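Local coordinates for protein TqaA (Penicillium aethiopicum, PDB 5DLK) that probably cyclises and releases a nonribosomal peptide through the terminal condensation-like domain of a fungal synthetase, the part of the protein held in this chain, at residues Y70-K75 with L406-S411; G263-T268 with R415-D420; D303-H308 with P332-F337. All coordinates share one frame; numbering follows the deposited sequence.

Interaction 1 of 3, residues Y70-K75 with L406-S411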
# COMPACT_ATOMS: atom_id res chain seq x y z
N TYR A 70 -7.35 10.57 6.63
CA TYR A 70 -7.89 11.16 5.42
C TYR A 70 -8.93 12.22 5.81
O TYR A 70 -9.94 11.90 6.43
CB TYR A 70 -8.50 10.10 4.52
CG TYR A 70 -7.44 9.22 3.88
CD1 TYR A 70 -6.53 9.76 2.98
CD2 TYR A 70 -7.35 7.86 4.18
CE1 TYR A 70 -5.55 8.97 2.39
CE2 TYR A 70 -6.37 7.06 3.58
CZ TYR A 70 -5.48 7.63 2.69
OH TYR A 70 -4.50 6.87 2.08
N ASN A 71 -8.66 13.46 5.42
CA ASN A 71 -9.36 14.62 5.99
C ASN A 71 -10.21 15.34 4.96
O ASN A 71 -9.71 15.75 3.91
CB ASN A 71 -8.36 15.60 6.59
CG ASN A 71 -7.43 14.94 7.57
OD1 ASN A 71 -7.80 13.97 8.23
ND2 ASN A 71 -6.21 15.46 7.66
N TRP A 72 -11.49 15.53 5.27
CA TRP A 72 -12.40 16.17 4.35
C TRP A 72 -12.96 17.45 4.97
O TRP A 72 -13.71 17.38 5.93
CB TRP A 72 -13.53 15.23 3.99
CG TRP A 72 -13.05 14.00 3.28
CD1 TRP A 72 -12.86 12.76 3.82
CD2 TRP A 72 -12.66 13.91 1.91
NE1 TRP A 72 -12.39 11.89 2.85
CE2 TRP A 72 -12.26 12.58 1.67
CE3 TRP A 72 -12.61 14.83 0.86
CZ2 TRP A 72 -11.84 12.14 0.42
CZ3 TRP A 72 -12.19 14.40 -0.38
CH2 TRP A 72 -11.80 13.07 -0.59
N THR A 73 -12.60 18.60 4.41
CA THR A 73 -13.12 19.87 4.90
C THR A 73 -14.38 20.20 4.12
O THR A 73 -14.33 20.38 2.90
CB THR A 73 -12.10 21.01 4.76
OG1 THR A 73 -10.88 20.66 5.43
CG2 THR A 73 -12.64 22.31 5.38
N ILE A 74 -15.50 20.26 4.83
CA ILE A 74 -16.82 20.40 4.21
C ILE A 74 -17.41 21.76 4.57
O ILE A 74 -17.55 22.08 5.74
CB ILE A 74 -17.77 19.29 4.69
CG1 ILE A 74 -17.15 17.90 4.48
CG2 ILE A 74 -19.11 19.39 3.96
CD1 ILE A 74 -17.94 16.77 5.11
N LYS A 75 -17.74 22.57 3.56
CA LYS A 75 -18.28 23.91 3.79
C LYS A 75 -19.59 24.13 3.05
O LYS A 75 -19.70 23.81 1.87
CB LYS A 75 -17.28 24.98 3.38
CG LYS A 75 -16.10 25.11 4.31
CD LYS A 75 -15.07 26.07 3.76
CE LYS A 75 -13.88 26.17 4.69
NZ LYS A 75 -12.73 26.88 4.07
N LEU A 406 -22.37 23.03 -1.06
CA LEU A 406 -21.51 22.04 -0.40
C LEU A 406 -20.17 21.92 -1.11
O LEU A 406 -20.09 21.34 -2.19
CB LEU A 406 -22.19 20.68 -0.34
CG LEU A 406 -22.67 20.26 1.04
CD1 LEU A 406 -22.83 18.75 1.15
CD2 LEU A 406 -21.72 20.79 2.10
N ASP A 407 -19.13 22.46 -0.49
CA ASP A 407 -17.77 22.38 -1.02
C ASP A 407 -16.98 21.41 -0.17
O ASP A 407 -16.98 21.51 1.06
CB ASP A 407 -17.11 23.76 -1.03
CG ASP A 407 -15.67 23.72 -1.54
OD1 ASP A 407 -15.48 23.54 -2.77
OD2 ASP A 407 -14.74 23.89 -0.73
N VAL A 408 -16.32 20.45 -0.80
CA VAL A 408 -15.57 19.44 -0.06
C VAL A 408 -14.12 19.40 -0.54
O VAL A 408 -13.87 19.23 -1.73
CB VAL A 408 -16.21 18.04 -0.19
CG1 VAL A 408 -15.43 17.03 0.62
CG2 VAL A 408 -17.68 18.07 0.25
N GLN A 409 -13.18 19.57 0.38
CA GLN A 409 -11.76 19.61 0.05
C GLN A 409 -10.98 18.50 0.76
O GLN A 409 -11.19 18.24 1.94
CB GLN A 409 -11.16 20.97 0.39
CG GLN A 409 -11.55 22.08 -0.58
CD GLN A 409 -10.87 21.93 -1.94
OE1 GLN A 409 -11.52 21.66 -2.95
NE2 GLN A 409 -9.55 22.10 -1.96
N TYR A 410 -10.06 17.87 0.02
CA TYR A 410 -9.26 16.76 0.53
C TYR A 410 -7.91 17.21 1.08
O TYR A 410 -7.28 18.09 0.52
CB TYR A 410 -9.03 15.74 -0.59
CG TYR A 410 -7.98 14.68 -0.29
CD1 TYR A 410 -8.34 13.48 0.30
CD2 TYR A 410 -6.63 14.87 -0.63
CE1 TYR A 410 -7.40 12.49 0.56
CE2 TYR A 410 -5.68 13.88 -0.37
CZ TYR A 410 -6.08 12.70 0.23
OH TYR A 410 -5.16 11.71 0.50
N SER A 411 -7.48 16.57 2.17
CA SER A 411 -6.11 16.69 2.64
C SER A 411 -5.83 15.47 3.52
O SER A 411 -6.73 14.69 3.79
CB SER A 411 -5.89 18.00 3.41
OG SER A 411 -6.63 18.01 4.62
O HOH W 1 -5.22 18.01 6.68
O HOH W 2 -9.24 19.01 4.03
O HOH W 3 -14.12 22.96 1.92

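Interaction 2 of 3, residues G263-T268 with R415-D420. With EDO (1,2-ethanediol), chain E.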
# COMPACT_ATOMS: atom_id res chain seq x y z
N GLY A 263 18.37 7.19 14.01
CA GLY A 263 18.20 8.02 12.83
C GLY A 263 16.74 8.34 12.55
O GLY A 263 15.85 7.95 13.31
N GLN A 264 16.47 9.05 11.45
CA GLN A 264 15.09 9.40 11.14
C GLN A 264 14.71 9.09 9.70
O GLN A 264 15.57 8.96 8.82
CB GLN A 264 14.84 10.87 11.43
CG GLN A 264 15.56 11.82 10.49
CD GLN A 264 15.25 13.28 10.80
OE1 GLN A 264 14.42 13.57 11.67
NE2 GLN A 264 15.92 14.19 10.10
N THR A 265 13.41 8.97 9.49
CA THR A 265 12.86 8.74 8.16
C THR A 265 13.11 10.00 7.34
O THR A 265 12.75 11.10 7.78
CB THR A 265 11.37 8.45 8.23
OG1 THR A 265 11.15 7.24 8.96
CG2 THR A 265 10.76 8.33 6.82
N LEU A 266 13.77 9.85 6.20
CA LEU A 266 13.97 10.96 5.28
C LEU A 266 13.25 10.72 3.97
O LEU A 266 13.37 9.64 3.38
CB LEU A 266 15.46 11.19 4.97
CG LEU A 266 16.44 11.52 6.09
CD1 LEU A 266 17.81 11.80 5.47
CD2 LEU A 266 15.93 12.73 6.83
N TRP A 267 12.51 11.74 3.52
CA TRP A 267 11.96 11.76 2.17
C TRP A 267 12.77 12.72 1.30
O TRP A 267 13.04 13.86 1.69
CB TRP A 267 10.50 12.20 2.15
CG TRP A 267 9.52 11.21 2.65
CD1 TRP A 267 9.17 10.97 3.94
CD2 TRP A 267 8.74 10.32 1.85
NE1 TRP A 267 8.21 9.98 4.00
CE2 TRP A 267 7.93 9.56 2.73
CE3 TRP A 267 8.65 10.07 0.47
CZ2 TRP A 267 7.04 8.59 2.27
CZ3 TRP A 267 7.77 9.10 0.02
CH2 TRP A 267 6.97 8.37 0.92
N THR A 268 13.12 12.27 0.10
CA THR A 268 13.91 13.10 -0.81
C THR A 268 13.24 13.09 -2.19
O THR A 268 12.86 12.03 -2.68
CB THR A 268 15.36 12.61 -0.88
OG1 THR A 268 15.92 12.61 0.45
CG2 THR A 268 16.21 13.50 -1.80
N ARG A 415 1.78 8.85 8.48
CA ARG A 415 2.98 8.34 9.11
C ARG A 415 3.47 7.14 8.29
O ARG A 415 2.64 6.36 7.79
CB ARG A 415 2.73 7.88 10.55
CG ARG A 415 2.06 8.92 11.45
CD ARG A 415 2.82 10.22 11.44
NE ARG A 415 4.14 10.11 12.04
CZ ARG A 415 4.99 11.13 12.13
NH1 ARG A 415 4.62 12.33 11.69
NH2 ARG A 415 6.19 10.97 12.67
N PHE A 416 4.78 7.01 8.17
CA PHE A 416 5.40 5.86 7.48
C PHE A 416 6.88 5.88 7.80
O PHE A 416 7.56 6.85 7.50
CB PHE A 416 5.19 5.94 5.96
CG PHE A 416 5.90 4.84 5.20
CD1 PHE A 416 5.50 3.52 5.33
CD2 PHE A 416 6.99 5.13 4.37
CE1 PHE A 416 6.15 2.49 4.62
CE2 PHE A 416 7.64 4.11 3.66
CZ PHE A 416 7.22 2.79 3.79
N ASP A 417 7.39 4.81 8.40
CA ASP A 417 8.79 4.78 8.82
C ASP A 417 9.47 3.48 8.40
O ASP A 417 9.31 2.46 9.05
CB ASP A 417 8.89 4.96 10.33
CG ASP A 417 8.41 6.32 10.77
OD1 ASP A 417 9.14 7.30 10.50
OD2 ASP A 417 7.32 6.40 11.34
N PRO A 418 10.24 3.53 7.30
CA PRO A 418 10.95 2.35 6.79
C PRO A 418 11.86 1.71 7.84
O PRO A 418 12.29 2.38 8.78
CB PRO A 418 11.82 2.93 5.65
CG PRO A 418 11.12 4.16 5.21
CD PRO A 418 10.45 4.73 6.47
N LEU A 419 12.16 0.43 7.65
CA LEU A 419 13.12 -0.24 8.51
C LEU A 419 14.52 -0.17 7.86
O LEU A 419 15.11 0.91 7.81
CB LEU A 419 12.66 -1.67 8.77
CG LEU A 419 11.23 -1.73 9.34
CD1 LEU A 419 10.78 -3.16 9.65
CD2 LEU A 419 11.13 -0.82 10.58
N ASP A 420 15.04 -1.28 7.35
CA ASP A 420 16.39 -1.22 6.75
C ASP A 420 16.36 -1.00 5.24
O ASP A 420 17.39 -0.74 4.63
CB ASP A 420 17.18 -2.49 7.06
CG ASP A 420 17.54 -2.61 8.54
OD1 ASP A 420 17.77 -1.56 9.18
OD2 ASP A 420 17.57 -3.76 9.04
C1 EDO E . 7.42 10.09 7.61
O1 EDO E . 6.91 9.27 6.52
C2 EDO E . 6.44 10.19 8.80
O2 EDO E . 6.32 8.94 9.51
O HOH W 4 12.71 5.05 9.37

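Interaction 3 of 3, residues D303-H308 with P332-F337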
# COMPACT_ATOMS: atom_id res chain seq x y z
N ASP A 303 23.20 -9.23 -13.83
CA ASP A 303 22.02 -10.00 -13.44
C ASP A 303 21.59 -9.46 -12.09
O ASP A 303 22.21 -9.79 -11.08
CB ASP A 303 22.37 -11.50 -13.37
CG ASP A 303 21.20 -12.37 -12.99
OD1 ASP A 303 20.04 -11.92 -13.07
OD2 ASP A 303 21.44 -13.54 -12.61
N VAL A 304 20.59 -8.57 -12.06
CA VAL A 304 20.27 -7.92 -10.79
C VAL A 304 18.85 -8.30 -10.34
O VAL A 304 17.97 -8.55 -11.17
CB VAL A 304 20.41 -6.39 -10.87
CG1 VAL A 304 21.86 -5.99 -11.22
CG2 VAL A 304 19.43 -5.81 -11.87
N VAL A 305 18.66 -8.37 -9.03
CA VAL A 305 17.33 -8.64 -8.49
C VAL A 305 17.03 -7.59 -7.46
O VAL A 305 17.85 -7.33 -6.58
CB VAL A 305 17.21 -10.05 -7.84
CG1 VAL A 305 15.79 -10.26 -7.29
CG2 VAL A 305 17.54 -11.14 -8.88
N PHE A 306 15.89 -6.92 -7.58
CA PHE A 306 15.48 -5.98 -6.53
C PHE A 306 13.97 -6.11 -6.32
O PHE A 306 13.29 -6.82 -7.05
CB PHE A 306 15.91 -4.53 -6.87
CG PHE A 306 15.47 -4.05 -8.24
CD1 PHE A 306 16.21 -4.37 -9.39
CD2 PHE A 306 14.31 -3.31 -8.39
CE1 PHE A 306 15.80 -3.93 -10.65
CE2 PHE A 306 13.90 -2.86 -9.65
CZ PHE A 306 14.63 -3.18 -10.78
N GLY A 307 13.43 -5.45 -5.31
CA GLY A 307 12.01 -5.61 -5.06
C GLY A 307 11.19 -4.58 -5.81
O GLY A 307 11.69 -3.49 -6.14
N HIS A 308 9.94 -4.92 -6.13
CA HIS A 308 9.02 -3.90 -6.64
C HIS A 308 7.60 -4.23 -6.19
O HIS A 308 7.30 -5.35 -5.81
CB HIS A 308 9.12 -3.75 -8.17
CG HIS A 308 8.40 -4.81 -8.95
ND1 HIS A 308 7.64 -4.51 -10.07
CD2 HIS A 308 8.36 -6.15 -8.81
CE1 HIS A 308 7.15 -5.63 -10.57
NE2 HIS A 308 7.56 -6.64 -9.82
N PRO A 332 10.17 -10.05 -6.00
CA PRO A 332 11.41 -9.86 -6.76
C PRO A 332 11.18 -9.54 -8.23
O PRO A 332 10.33 -10.14 -8.90
CB PRO A 332 12.12 -11.22 -6.64
CG PRO A 332 11.34 -11.99 -5.60
CD PRO A 332 9.96 -11.47 -5.67
N LEU A 333 11.96 -8.59 -8.72
CA LEU A 333 12.03 -8.29 -10.13
C LEU A 333 13.46 -8.58 -10.54
O LEU A 333 14.40 -8.04 -9.95
CB LEU A 333 11.68 -6.81 -10.39
CG LEU A 333 11.77 -6.41 -11.87
CD1 LEU A 333 10.77 -7.24 -12.70
CD2 LEU A 333 11.50 -4.91 -12.00
N ARG A 334 13.62 -9.45 -11.53
CA ARG A 334 14.95 -9.81 -12.02
C ARG A 334 15.18 -9.21 -13.40
O ARG A 334 14.34 -9.36 -14.29
CB ARG A 334 15.08 -11.34 -12.10
CG ARG A 334 16.45 -11.80 -12.58
CD ARG A 334 16.50 -13.32 -12.66
NE ARG A 334 17.85 -13.79 -12.94
CZ ARG A 334 18.16 -15.08 -13.03
NH1 ARG A 334 17.22 -16.00 -12.86
NH2 ARG A 334 19.42 -15.44 -13.29
N VAL A 335 16.32 -8.57 -13.57
CA VAL A 335 16.69 -8.00 -14.87
C VAL A 335 18.05 -8.55 -15.26
O VAL A 335 19.04 -8.37 -14.53
CB VAL A 335 16.69 -6.46 -14.84
CG1 VAL A 335 17.13 -5.87 -16.19
CG2 VAL A 335 15.31 -5.95 -14.43
N THR A 336 18.11 -9.19 -16.42
CA THR A 336 19.33 -9.86 -16.84
C THR A 336 19.80 -9.25 -18.15
O THR A 336 19.09 -9.33 -19.16
CB THR A 336 19.12 -11.36 -17.04
OG1 THR A 336 18.39 -11.57 -18.25
CG2 THR A 336 18.36 -11.96 -15.88
N PHE A 337 21.00 -8.69 -18.11
CA PHE A 337 21.61 -8.03 -19.26
C PHE A 337 22.46 -9.02 -20.05
O PHE A 337 23.14 -9.84 -19.45
CB PHE A 337 22.50 -6.88 -18.81
CG PHE A 337 21.79 -5.82 -18.03
CD1 PHE A 337 21.50 -5.99 -16.68
CD2 PHE A 337 21.46 -4.61 -18.65
CE1 PHE A 337 20.86 -4.99 -15.95
CE2 PHE A 337 20.82 -3.61 -17.94
CZ PHE A 337 20.52 -3.80 -16.58

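Interaction 1 of 3, residues Y70-K75 with L406-S411
Asn71 to Lys75 run antiparallel to Asp407 to Ser411, their axes at 158°, and six backbone hydrogen bonds tie Asn71 to Ser411, Thr73 to Gln409 and Lys75 to Asp407, with Trp72–Tyr410 and Ile74–Val408 as the non-hydrogen-bonded pairs between them. Trp72 and Tyr410 lead the packing on the face they share with Ile74 and Val408. The six-membered ring of Trp72 presents CZ3 to Tyr410 CB at 3.4 Å and CE3 to Val408 CG1 at 3.6 Å. The Tyr410 ring stands edge-on to the Trp72 face, a T-shaped pair with planes at 62°, CD1 lying over the indole rim. Phe190 of helix 186-197 packs edge-to-face with both Trp72 and Tyr70. With CG anti to the backbone N (chi1 168°), Tyr410 runs alongside Tyr70, and its OH comes in the plane of that ring to its edge, 3.4 Å from Tyr70 CE1. An alanine in place of Trp72 is likely to open a gap beside Val408 CG1 and let the Tyr410 ring, deprived of the face it abuts, turn more freely. Further along, Ile74 CG2 presses tightly on Leu406 CD2, at 3.5 Å.

The other face is polar. One water joins Thr73 OG1, at 2.7 Å, to Ser411 OG and the Gln409 carbonyl; a second accepts a hydrogen bond from Asn71 ND2 and meets Ser411 OG, while Asn71 OD1 is hydrogen-bonded to Ser69 OG. Such an added antiparallel edge strand, reaching back from the C-terminal half of the chain, probably corresponds to the latch of condensation domains.

Interaction 2 of 3, residues G263-T268 with R415-D420
Trp267 and Phe416 meet at about a right angle, Trp267 CZ2 lying 4.0 Å from Phe416 CD2, an oblique approach that is a glancing touch and not a stack. The indole edge is engaged instead by a molecule of 1,2-ethanediol, probably from the crystallisation liquor, whose carbon C1 lies in the ring plane. Trp267 NE1 donates to its O1 at 2.9 Å along an almost straight bond (170°). The other hydroxyl, O2, sits over one face of the Arg415 guanidinium, toward its rim. Trp267 also has the ring of Phe425 against it at a shallow tilt, Phe416 meets Trp423 edge-to-face, and Arg415 makes a cation-pi contact with Trp145.

The diol thereby bridges the two segments: Phe416 N donates to O2 at 2.8 Å, and O1 donates to the Phe416 carbonyl O at 2.7 Å, which fixes both hydroxyls against one residue's backbone.

The direct polar link is Thr265 to Asp417. Thr265 OG1 donates to Asp417 OD1 over a short 2.5 Å, and that oxygen receives it on its anti lone pair, away from OD2. Placed anti to its own carbonyl carbon (chi1 -63°), OG1 also accepts from a water that in turn donates to Pro418 O at 2.8 Å, so two bonds hold the hydroxyl. The methyl branch, CG2, rests 3.6 Å from Pro418 CD.

Thr265 and Pro418 both touch Cys438 of strand 433-440, to which strand 265-272 is hydrogen-bonded at the edge of its sheet, while Leu266 and Thr268 pack on helix 446-465. Arg415, ending strand 407-415, and Asp417 in the loop that follows are backbone hydrogen-bonded to Phe67 and Arg64 respectively, and hence span from the first half of the domain to this sheet edge.

Interaction 3 of 3, residues D303-H308 with P332-F337
Arg334 reaches diagonally across to grip Asp303 of the neighbouring antiparallel strand, which is paired with Thr336. Arg334 CB lies 4.1 Å from Val305 CG2; CG comes a little nearer that methyl and also approaches Asp303 OD1. CG stands opposite the backbone N (chi1 -179°), and the chain runs extended from CG to NE (chi2 -179°), carrying CD past the same oxygen. Asp303 OD1 lies in the guanidinium plane and receives NE on its syn lone pair at 2.9 Å. NH2 meets Asp303 OD2, likewise at 2.9 Å but 29° out of the carboxylate plane. This side-on salt bridge holds the two flat groups nearly coplanar, while NH1 turns to the backbone carbonyls of Tyr235 and Asp237.

The opposite face is apolar. Phe306 CZ lies 3.8 Å from Leu333 CD2, and Val304 lines up with Val335, covered by helices 283-299 and 346-358. In one of two His308 conformers, Leu333 CB sits over the ring face, a CH-pi contact, and ND1 is hydrogen-bonded to Lys288. With four backbone hydrogen bonds, the strands form an antiparallel edge pair in the second lobe of a condensation domain, and strand 303-310 leads to Asn311, which binds phosphopantetheine.

Interaction 1 extends the sheet of the first lobe, interaction 3 closes an edge of the sheet of the second, and interaction 2 joins the two halves. The segments of interactions 1 and 2 adjoin in sequence and alternate along the chain, their centres about 28 Å apart: the strand added at 407-411 continues into 415-420. Interaction 3 lies inside the loops closed by both others, its centre about 42 Å from that of interaction 1 and about 24 Å from that of interaction 2. The phosphopantetheine-binding residues, with no cofactor bound here, are neared from both lobes, the side chain of Tyr70 being about 7 Å from Gly183 and that of His308 about 4 Å from Tyr357; interaction 2 lies away.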